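Local coordinates for protein Plm1 (Streptomyces sp. HK803, PDB 4HXY) that probably reduces the beta-keto group of a growing polyketide with NADPH, as the ketoreductase domain of the first module of phoslactomycin biosynthesis, at residues Cys87-Ala92 / Ala108-Leu113; Pro101-Arg106 / Leu345-Arg350; Ala170-Thr175 / Pro426-Gly431. All coordinates share one frame; numbering follows the deposited sequence.

In the fold
All three contacts are largely buried, but not equally so. Every touching residue of contact 1 is buried, while contacts 2 and 3 include partly exposed arginines, and contact 3 also P428. Contact 3 lies furthest from the centre of the chain, at about 16 Å. Contacts 1 and 2 share helix 105-120 and touch through R91, whose backbone O meets D104 N at 3.1 Å. Contact 1 lies within one beta-alpha-beta unit and is mainly apolar, with a single hydrogen bond. Contact 2 joins the start of the same helix to helix 333-351 through arginines and waters. Contact 3 brings the C-terminal chain to strand 167-175 through backbone polar atoms, leucines, F430 and two arginines. W111 of contact 1 packs on R171 of contact 3.

Contact 1. Residues Cys87-Ala92 / Ala108-Leu113; sequences CVTSRA and AGVWGL
C87, T89 and A92 pack on V110 and W111 in a buried strand-to-helix contact. It lies inside the beta-alpha-beta unit of strand 85-90, helix 105-120 and strand 125-131. This unit is consistent with the Rossmann-like structural subdomain of polyketide ketoreductases. The helix runs against the strand, with 150° between their directions. V110 fills the apolar part. Its CG1 stands anti to the backbone N and reaches C87 SG and T89 CG2, each at 3.6 Å. T89 and V110 thus meet tip to tip through their methyl groups. L70 of helix 67-77 touches both C87 and V110. W111 carries the polar part. Its indole reaches from the helix with the N-H edge toward T89, and A92 CB lies 3.5 Å from both CD1 and NE1 of W111. A92, in the loop after the strand, also meets the first residue of 108-113: its O is 3.6 Å from A108 CB. T89 OG1 is shared, since D130 of strand 125-131 also hydrogen-bonds to it. This links all three elements of the unit. The W111 NE1 bond to T89 OG1 is 2.9 Å long and nearly straight (167°), with the oxygen only 8° out of the indole plane.

Contact 2. Residues Pro101-Arg106 / Leu345-Arg350; sequences PAADVR and LARRRR
A103 meets R347 and R348 of helix 333-351, and V105 meets L345 and R348, where the chain leads into helix 105-120. R348 makes the longest run of contacts. Its CB sits 3.9 Å from A103 CB. CG and CD then pass A103 O, with CD 3.9 Å from it. CD also nears V105 CG2, and NE and CZ each lie 4.1 Å from that methyl. The chain bends at chi3 (79°), which turns the guanidinium so that V105 CG2 lies over one face, 3.8 Å from NH1. The same NH1 gives a hydrogen bond to water 2, which sits at the edge in the guanidinium plane. Water 2 in turn accepts from V105 N at 3.0 Å. The other tip nitrogen, NH2, forms a salt bridge with D308 of helix 290-310. The R348 tip is held by a carboxylate and a water while its face rests on a methyl group. V105 CG2 also presses on the neighbouring turn, 3.6 Å from L345 CA. R347 works on the other water. Its NH2 donates to water 1 at 2.7 Å, and water 1 donates to D104 O. NH1 of R347 lies 3.6 Å from A103 CB. D104 itself is the N-cap of helix 105-120, with OD1 bonded to A107 N. The contact is thus a water-bridged helix N-terminus packed against a helix of the ketoreductase's Rossmann-fold catalytic part.

Contact 3. Residues Ala170-Thr175 / Pro426-Gly431; sequences ARRLVT and PSPLFG
A 3-10 turn of the C-terminal tail, 428-431, is set against strand 167-175, with P428, L429 and F430 on R171, R172 and L173. The strand probably belongs to the Rossmann-like structural subdomain of the ketoreductase. It runs between strands 6-14 and 160-164, where R171 pairs through its backbone with Q160, and L173 offers the next N-H along that edge. That N-H is taken by the turn. L173 N donates to L429 O at 2.9 Å and 166°, the donor tilted 20° from the carbonyl plane. R172 CA adds a CA-H...O contact to the same oxygen. Water 3 donates to both L429 O and L173 O. The carbonyl of L429 therefore accepts two hydrogen bonds, from L173 N and water 3, besides the CA-H...O contact. The CB of L429 points away from the strand, while CG and CD1 reach L173 and R171. CG lies anti to the backbone N, which brings it 4.0 Å from L173 CB. CD1 lies beside R171 NH1 at 3.4 Å, with the two side chains pointing the same way. F430 and L173 lie side by side. L173 CD1 meets the ring edge at F430 CE1, 3.9 Å away. Rings of F421, F417 and W327 meet F430 edge-to-face, so L173 borders an aromatic cluster. R172 takes a different course. Its chain folds at chi2 (-71°) and crosses P428 at about a right angle. P428 O sits over a face of the guanidinium without a hydrogen bond. Salt bridges join R171 NE to E10 and R172 NH2 to E158. Within the strand, R172 NH1 donates to R171 O at 3.0 Å from above the carbonyl plane.

Contact 1. Residues Cys87-Ala92 / Ala108-Leu113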
loop_
_atom_site.group_PDB
_atom_site.type_symbol
_atom_site.label_atom_id
_atom_site.label_comp_id
_atom_site.label_asym_id
_atom_site.label_seq_id
_atom_site.Cartn_x
_atom_site.Cartn_y
_atom_site.Cartn_z
ATOM N N CYS A 87 14.379 8.913 6.074
ATOM C CA CYS A 87 13.745 9.331 4.829
ATOM C C CYS A 87 12.605 10.293 5.127
ATOM O O CYS A 87 11.689 9.945 5.888
ATOM C CB CYS A 87 13.239 8.111 4.066
ATOM S SG CYS A 87 12.455 8.534 2.489
ATOM N N VAL A 88 12.658 11.489 4.536
ATOM C CA VAL A 88 11.570 12.470 4.690
ATOM C C VAL A 88 10.716 12.571 3.422
ATOM O O VAL A 88 11.225 12.547 2.306
ATOM C CB VAL A 88 12.058 13.881 5.085
ATOM C CG1 VAL A 88 12.556 13.880 6.509
ATOM C CG2 VAL A 88 13.136 14.399 4.110
ATOM N N THR A 89 9.414 12.643 3.632
ATOM C CA THR A 89 8.422 12.734 2.582
ATOM C C THR A 89 7.483 13.887 2.929
ATOM O O THR A 89 7.622 14.502 3.981
ATOM C CB THR A 89 7.584 11.459 2.512
ATOM O OG1 THR A 89 6.940 11.218 3.778
ATOM C CG2 THR A 89 8.475 10.273 2.180
ATOM N N SER A 90 6.577 14.194 2.011
ATOM C CA SER A 90 5.436 15.076 2.260
ATOM C C SER A 90 4.198 14.520 1.546
ATOM O O SER A 90 4.301 13.908 0.470
ATOM C CB SER A 90 5.744 16.513 1.796
ATOM O OG SER A 90 5.885 16.532 0.397
ATOM N N ARG A 91 3.041 14.669 2.191
ATOM C CA ARG A 91 1.747 14.219 1.677
ATOM C C ARG A 91 1.660 12.682 1.566
ATOM O O ARG A 91 0.815 12.181 0.861
ATOM C CB ARG A 91 1.420 14.872 0.309
ATOM C CG ARG A 91 1.335 16.418 0.314
ATOM C CD ARG A 91 1.305 16.999 -1.111
ATOM N NE ARG A 91 0.167 16.514 -1.884
ATOM C CZ ARG A 91 0.132 16.341 -3.207
ATOM N NH1 ARG A 91 1.188 16.600 -3.971
ATOM N NH2 ARG A 91 -0.984 15.882 -3.773
ATOM N N ALA A 92 2.504 11.956 2.307
ATOM C CA ALA A 92 2.621 10.503 2.136
ATOM C C ALA A 92 1.627 9.722 3.015
ATOM O O ALA A 92 1.284 8.581 2.698
ATOM C CB ALA A 92 4.060 10.045 2.390
ATOM N N ALA A 108 3.235 7.986 -0.942
ATOM C CA ALA A 108 2.822 6.863 -0.090
ATOM C C ALA A 108 3.640 5.591 -0.352
ATOM O O ALA A 108 3.924 4.822 0.575
ATOM C CB ALA A 108 1.297 6.590 -0.250
ATOM N N GLY A 109 4.034 5.376 -1.601
ATOM C CA GLY A 109 4.879 4.240 -1.965
ATOM C C GLY A 109 6.228 4.219 -1.263
ATOM O O GLY A 109 6.787 3.158 -0.989
ATOM N N VAL A 110 6.751 5.404 -0.976
ATOM C CA VAL A 110 7.994 5.546 -0.218
ATOM C C VAL A 110 7.863 4.839 1.131
ATOM O O VAL A 110 8.786 4.152 1.586
ATOM C CB VAL A 110 8.333 7.011 0.032
ATOM C CG1 VAL A 110 9.567 7.110 0.881
ATOM C CG2 VAL A 110 8.614 7.780 -1.309
ATOM N N TRP A 111 6.718 5.035 1.787
ATOM C CA TRP A 111 6.464 4.426 3.100
ATOM C C TRP A 111 6.320 2.903 2.998
ATOM O O TRP A 111 6.798 2.158 3.865
ATOM C CB TRP A 111 5.229 5.066 3.757
ATOM C CG TRP A 111 5.569 6.366 4.361
ATOM C CD1 TRP A 111 6.058 7.469 3.716
ATOM C CD2 TRP A 111 5.508 6.710 5.743
ATOM N NE1 TRP A 111 6.288 8.470 4.602
ATOM C CE2 TRP A 111 5.944 8.042 5.858
ATOM C CE3 TRP A 111 5.071 6.040 6.896
ATOM C CZ2 TRP A 111 5.995 8.703 7.067
ATOM C CZ3 TRP A 111 5.149 6.713 8.099
ATOM C CH2 TRP A 111 5.558 8.034 8.167
ATOM N N GLY A 112 5.684 2.422 1.937
ATOM C CA GLY A 112 5.570 0.978 1.737
ATOM C C GLY A 112 6.939 0.343 1.644
ATOM O O GLY A 112 7.215 -0.653 2.298
ATOM N N LEU A 113 7.811 0.939 0.833
ATOM C CA LEU A 113 9.156 0.434 0.663
ATOM C C LEU A 113 10.014 0.613 1.914
ATOM O O LEU A 113 10.764 -0.283 2.293
ATOM C CB LEU A 113 9.822 1.109 -0.542
ATOM C CG LEU A 113 11.139 0.459 -0.934
ATOM C CD1 LEU A 113 11.215 0.369 -2.481
ATOM C CD2 LEU A 113 12.300 1.212 -0.339
#

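Contact 2. Residues Pro101-Arg106 / Leu345-Arg350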
loop_
_atom_site.group_PDB
_atom_site.type_symbol
_atom_site.label_atom_id
_atom_site.label_comp_id
_atom_site.label_asym_id
_atom_site.label_seq_id
_atom_site.Cartn_x
_atom_site.Cartn_y
_atom_site.Cartn_z
ATOM N N PRO A 101 -2.659 17.330 4.523
ATOM C CA PRO A 101 -2.699 17.649 3.114
ATOM C C PRO A 101 -3.443 16.592 2.299
ATOM O O PRO A 101 -3.783 15.518 2.811
ATOM C CB PRO A 101 -1.226 17.660 2.723
ATOM C CG PRO A 101 -0.588 16.701 3.653
ATOM C CD PRO A 101 -1.311 16.886 4.945
ATOM N N ALA A 102 -3.679 16.915 1.034
ATOM C CA ALA A 102 -4.288 15.978 0.100
ATOM C C ALA A 102 -3.311 14.834 -0.187
ATOM O O ALA A 102 -2.097 15.039 -0.197
ATOM C CB ALA A 102 -4.661 16.688 -1.182
ATOM N N ALA A 103 -3.845 13.647 -0.445
ATOM C CA ALA A 103 -3.023 12.440 -0.644
ATOM C C ALA A 103 -2.119 12.544 -1.874
ATOM O O ALA A 103 -2.557 13.033 -2.951
ATOM C CB ALA A 103 -3.924 11.196 -0.736
ATOM N N ASP A 104 -0.855 12.130 -1.712
ATOM C CA ASP A 104 0.094 12.012 -2.813
ATOM C C ASP A 104 0.325 10.514 -2.966
ATOM O O ASP A 104 0.916 9.884 -2.083
ATOM C CB ASP A 104 1.403 12.746 -2.479
ATOM C CG ASP A 104 2.471 12.637 -3.562
ATOM O OD1 ASP A 104 2.524 11.666 -4.340
ATOM O OD2 ASP A 104 3.334 13.548 -3.598
ATOM N N VAL A 105 -0.174 9.947 -4.063
ATOM C CA VAL A 105 -0.144 8.496 -4.250
ATOM C C VAL A 105 1.294 7.999 -4.316
ATOM O O VAL A 105 1.652 7.013 -3.672
ATOM C CB VAL A 105 -0.955 8.095 -5.504
ATOM C CG1 VAL A 105 -0.680 6.638 -5.932
ATOM C CG2 VAL A 105 -2.439 8.350 -5.249
ATOM N N ARG A 106 2.133 8.684 -5.080
ATOM C CA ARG A 106 3.510 8.218 -5.247
ATOM C C ARG A 106 4.339 8.340 -3.962
ATOM O O ARG A 106 5.161 7.478 -3.664
ATOM C CB ARG A 106 4.156 8.908 -6.433
ATOM C CG ARG A 106 3.459 8.466 -7.720
ATOM C CD ARG A 106 4.174 8.919 -8.954
ATOM N NE ARG A 106 3.364 8.729 -10.160
ATOM C CZ ARG A 106 3.121 7.563 -10.773
ATOM N NH1 ARG A 106 2.379 7.553 -11.872
ATOM N NH2 ARG A 106 3.605 6.408 -10.317
ATOM N N LEU A 345 -4.420 6.115 -3.020
ATOM C CA LEU A 345 -5.310 6.446 -4.123
ATOM C C LEU A 345 -6.764 6.416 -3.643
ATOM O O LEU A 345 -7.535 7.295 -4.018
ATOM C CB LEU A 345 -5.127 5.484 -5.285
ATOM C CG LEU A 345 -6.066 5.690 -6.456
ATOM C CD1 LEU A 345 -5.938 7.089 -7.045
ATOM C CD2 LEU A 345 -5.792 4.591 -7.485
ATOM N N ALA A 346 -7.146 5.440 -2.819
ATOM C CA ALA A 346 -8.513 5.427 -2.317
ATOM C C ALA A 346 -8.796 6.703 -1.530
ATOM O O ALA A 346 -9.865 7.292 -1.677
ATOM C CB ALA A 346 -8.815 4.184 -1.492
ATOM N N ARG A 347 -7.855 7.118 -0.679
ATOM C CA ARG A 347 -8.024 8.367 0.084
ATOM C C ARG A 347 -8.166 9.565 -0.856
ATOM O O ARG A 347 -9.010 10.438 -0.644
ATOM C CB ARG A 347 -6.852 8.589 1.044
ATOM C CG ARG A 347 -6.819 7.625 2.190
ATOM C CD ARG A 347 -5.854 8.027 3.305
ATOM N NE ARG A 347 -4.456 7.845 2.925
ATOM C CZ ARG A 347 -3.598 8.820 2.624
ATOM N NH1 ARG A 347 -3.959 10.111 2.671
ATOM N NH2 ARG A 347 -2.351 8.492 2.291
ATOM N N ARG A 348 -7.334 9.592 -1.881
ATOM C CA ARG A 348 -7.310 10.691 -2.841
ATOM C C ARG A 348 -8.646 10.798 -3.563
ATOM O O ARG A 348 -9.214 11.894 -3.703
ATOM C CB ARG A 348 -6.164 10.530 -3.838
ATOM C CG ARG A 348 -5.909 11.755 -4.682
ATOM C CD ARG A 348 -4.840 11.506 -5.716
ATOM N NE ARG A 348 -5.345 10.767 -6.875
ATOM C CZ ARG A 348 -4.625 10.461 -7.948
ATOM N NH1 ARG A 348 -3.343 10.793 -8.020
ATOM N NH2 ARG A 348 -5.194 9.831 -8.965
ATOM N N ARG A 349 -9.180 9.654 -3.967
ATOM C CA ARG A 349 -10.427 9.631 -4.724
ATOM C C ARG A 349 -11.594 10.098 -3.847
ATOM O O ARG A 349 -12.454 10.866 -4.297
ATOM C CB ARG A 349 -10.653 8.209 -5.300
ATOM C CG ARG A 349 -11.880 8.062 -6.156
ATOM C CD ARG A 349 -11.866 6.731 -6.949
ATOM N NE ARG A 349 -13.100 6.559 -7.703
ATOM C CZ ARG A 349 -13.267 6.831 -8.987
ATOM N NH1 ARG A 349 -12.257 7.265 -9.717
ATOM N NH2 ARG A 349 -14.462 6.644 -9.537
ATOM N N ARG A 350 -11.625 9.660 -2.587
ATOM C CA ARG A 350 -12.648 10.136 -1.648
ATOM C C ARG A 350 -12.569 11.646 -1.393
ATOM O O ARG A 350 -13.621 12.294 -1.260
ATOM C CB ARG A 350 -12.610 9.371 -0.340
ATOM C CG ARG A 350 -13.041 7.933 -0.490
ATOM C CD ARG A 350 -13.349 7.271 0.849
ATOM N NE ARG A 350 -12.221 7.291 1.774
ATOM C CZ ARG A 350 -11.279 6.343 1.860
ATOM N NH1 ARG A 350 -11.314 5.256 1.086
ATOM N NH2 ARG A 350 -10.287 6.470 2.737
HETATM O O HOH W 1 -0.806 9.861 0.576
HETATM O O HOH W 2 -1.396 11.827 -6.058
#

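Contact 3. Residues Ala170-Thr175 / Pro426-Gly431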
loop_
_atom_site.group_PDB
_atom_site.type_symbol
_atom_site.label_atom_id
_atom_site.label_comp_id
_atom_site.label_asym_id
_atom_site.label_seq_id
_atom_site.Cartn_x
_atom_site.Cartn_y
_atom_site.Cartn_z
ATOM N N ALA A 170 3.037 9.530 15.874
ATOM C CA ALA A 170 3.622 8.210 15.596
ATOM C C ALA A 170 2.569 7.233 15.126
ATOM O O ALA A 170 1.461 7.170 15.691
ATOM C CB ALA A 170 4.338 7.664 16.842
ATOM N N ARG A 171 2.936 6.454 14.110
ATOM C CA ARG A 171 2.003 5.516 13.440
ATOM C C ARG A 171 1.771 4.265 14.273
ATOM O O ARG A 171 2.714 3.720 14.864
ATOM C CB ARG A 171 2.568 5.114 12.089
ATOM C CG ARG A 171 1.581 4.424 11.184
ATOM C CD ARG A 171 2.107 4.318 9.780
ATOM N NE ARG A 171 1.235 3.502 8.930
ATOM C CZ ARG A 171 1.391 2.208 8.684
ATOM N NH1 ARG A 171 2.395 1.516 9.226
ATOM N NH2 ARG A 171 0.505 1.599 7.906
ATOM N N ARG A 172 0.514 3.837 14.312
ATOM C CA ARG A 172 0.106 2.637 15.032
ATOM C C ARG A 172 -0.878 1.829 14.213
ATOM O O ARG A 172 -1.576 2.385 13.339
ATOM C CB ARG A 172 -0.588 3.024 16.319
ATOM C CG ARG A 172 0.257 3.855 17.274
ATOM C CD ARG A 172 1.346 3.034 17.883
ATOM N NE ARG A 172 2.106 3.813 18.867
ATOM C CZ ARG A 172 3.333 4.306 18.702
ATOM N NH1 ARG A 172 4.000 4.131 17.569
ATOM N NH2 ARG A 172 3.921 4.974 19.705
ATOM N N LEU A 173 -0.931 0.528 14.477
ATOM C CA LEU A 173 -1.920 -0.365 13.875
ATOM C C LEU A 173 -2.773 -0.880 15.006
ATOM O O LEU A 173 -2.233 -1.410 15.980
ATOM C CB LEU A 173 -1.233 -1.519 13.126
ATOM C CG LEU A 173 -1.992 -2.533 12.257
ATOM C CD1 LEU A 173 -2.609 -3.625 13.122
ATOM C CD2 LEU A 173 -3.034 -1.828 11.328
ATOM N N VAL A 174 -4.075 -0.629 14.932
ATOM C CA VAL A 174 -5.015 -1.020 15.993
ATOM C C VAL A 174 -6.241 -1.741 15.433
ATOM O O VAL A 174 -6.554 -1.643 14.251
ATOM C CB VAL A 174 -5.485 0.190 16.790
ATOM C CG1 VAL A 174 -4.302 0.797 17.576
ATOM C CG2 VAL A 174 -6.181 1.221 15.885
ATOM N N THR A 175 -6.950 -2.460 16.300
ATOM C CA THR A 175 -8.238 -3.009 15.925
ATOM C C THR A 175 -9.264 -1.906 15.640
ATOM O O THR A 175 -9.187 -0.791 16.169
ATOM C CB THR A 175 -8.820 -3.946 17.009
ATOM O OG1 THR A 175 -9.060 -3.205 18.206
ATOM C CG2 THR A 175 -7.858 -5.118 17.266
ATOM N N PRO A 426 12.725 -4.072 16.746
ATOM C CA PRO A 426 11.526 -3.755 17.494
ATOM C C PRO A 426 10.562 -2.914 16.656
ATOM O O PRO A 426 10.999 -2.238 15.730
ATOM C CB PRO A 426 12.040 -2.943 18.686
ATOM C CG PRO A 426 13.485 -3.041 18.651
ATOM C CD PRO A 426 13.908 -3.389 17.303
ATOM N N SER A 427 9.273 -3.016 16.968
ATOM C CA SER A 427 8.211 -2.320 16.236
ATOM C C SER A 427 7.214 -1.640 17.165
ATOM O O SER A 427 6.335 -2.300 17.714
ATOM C CB SER A 427 7.419 -3.290 15.374
ATOM O OG SER A 427 6.320 -2.589 14.762
ATOM N N PRO A 428 7.315 -0.320 17.314
ATOM C CA PRO A 428 6.293 0.347 18.122
ATOM C C PRO A 428 4.913 0.393 17.446
ATOM O O PRO A 428 3.936 0.756 18.088
ATOM C CB PRO A 428 6.865 1.747 18.314
ATOM C CG PRO A 428 7.776 1.952 17.182
ATOM C CD PRO A 428 8.372 0.600 16.877
ATOM N N LEU A 429 4.857 0.026 16.161
ATOM C CA LEU A 429 3.600 0.003 15.408
ATOM C C LEU A 429 2.526 -0.850 16.081
ATOM O O LEU A 429 1.343 -0.502 16.016
ATOM C CB LEU A 429 3.868 -0.519 13.989
ATOM C CG LEU A 429 2.687 -0.517 13.021
ATOM C CD1 LEU A 429 2.283 0.902 12.618
ATOM C CD2 LEU A 429 3.020 -1.348 11.786
ATOM N N PHE A 430 2.930 -1.956 16.716
ATOM C CA PHE A 430 1.995 -2.922 17.260
ATOM C C PHE A 430 1.875 -2.868 18.779
ATOM O O PHE A 430 1.466 -3.846 19.406
ATOM C CB PHE A 430 2.431 -4.318 16.848
ATOM C CG PHE A 430 2.377 -4.560 15.387
ATOM C CD1 PHE A 430 1.155 -4.580 14.739
ATOM C CD2 PHE A 430 3.531 -4.782 14.645
ATOM C CE1 PHE A 430 1.076 -4.820 13.386
ATOM C CE2 PHE A 430 3.443 -5.023 13.281
ATOM C CZ PHE A 430 2.219 -5.039 12.664
ATOM N N GLY A 431 2.179 -1.714 19.369
ATOM C CA GLY A 431 2.065 -1.557 20.827
ATOM C C GLY A 431 0.776 -2.064 21.467
ATOM O O GLY A 431 0.792 -2.614 22.571
HETATM O O HOH W 3 -0.645 -0.602 18.076
#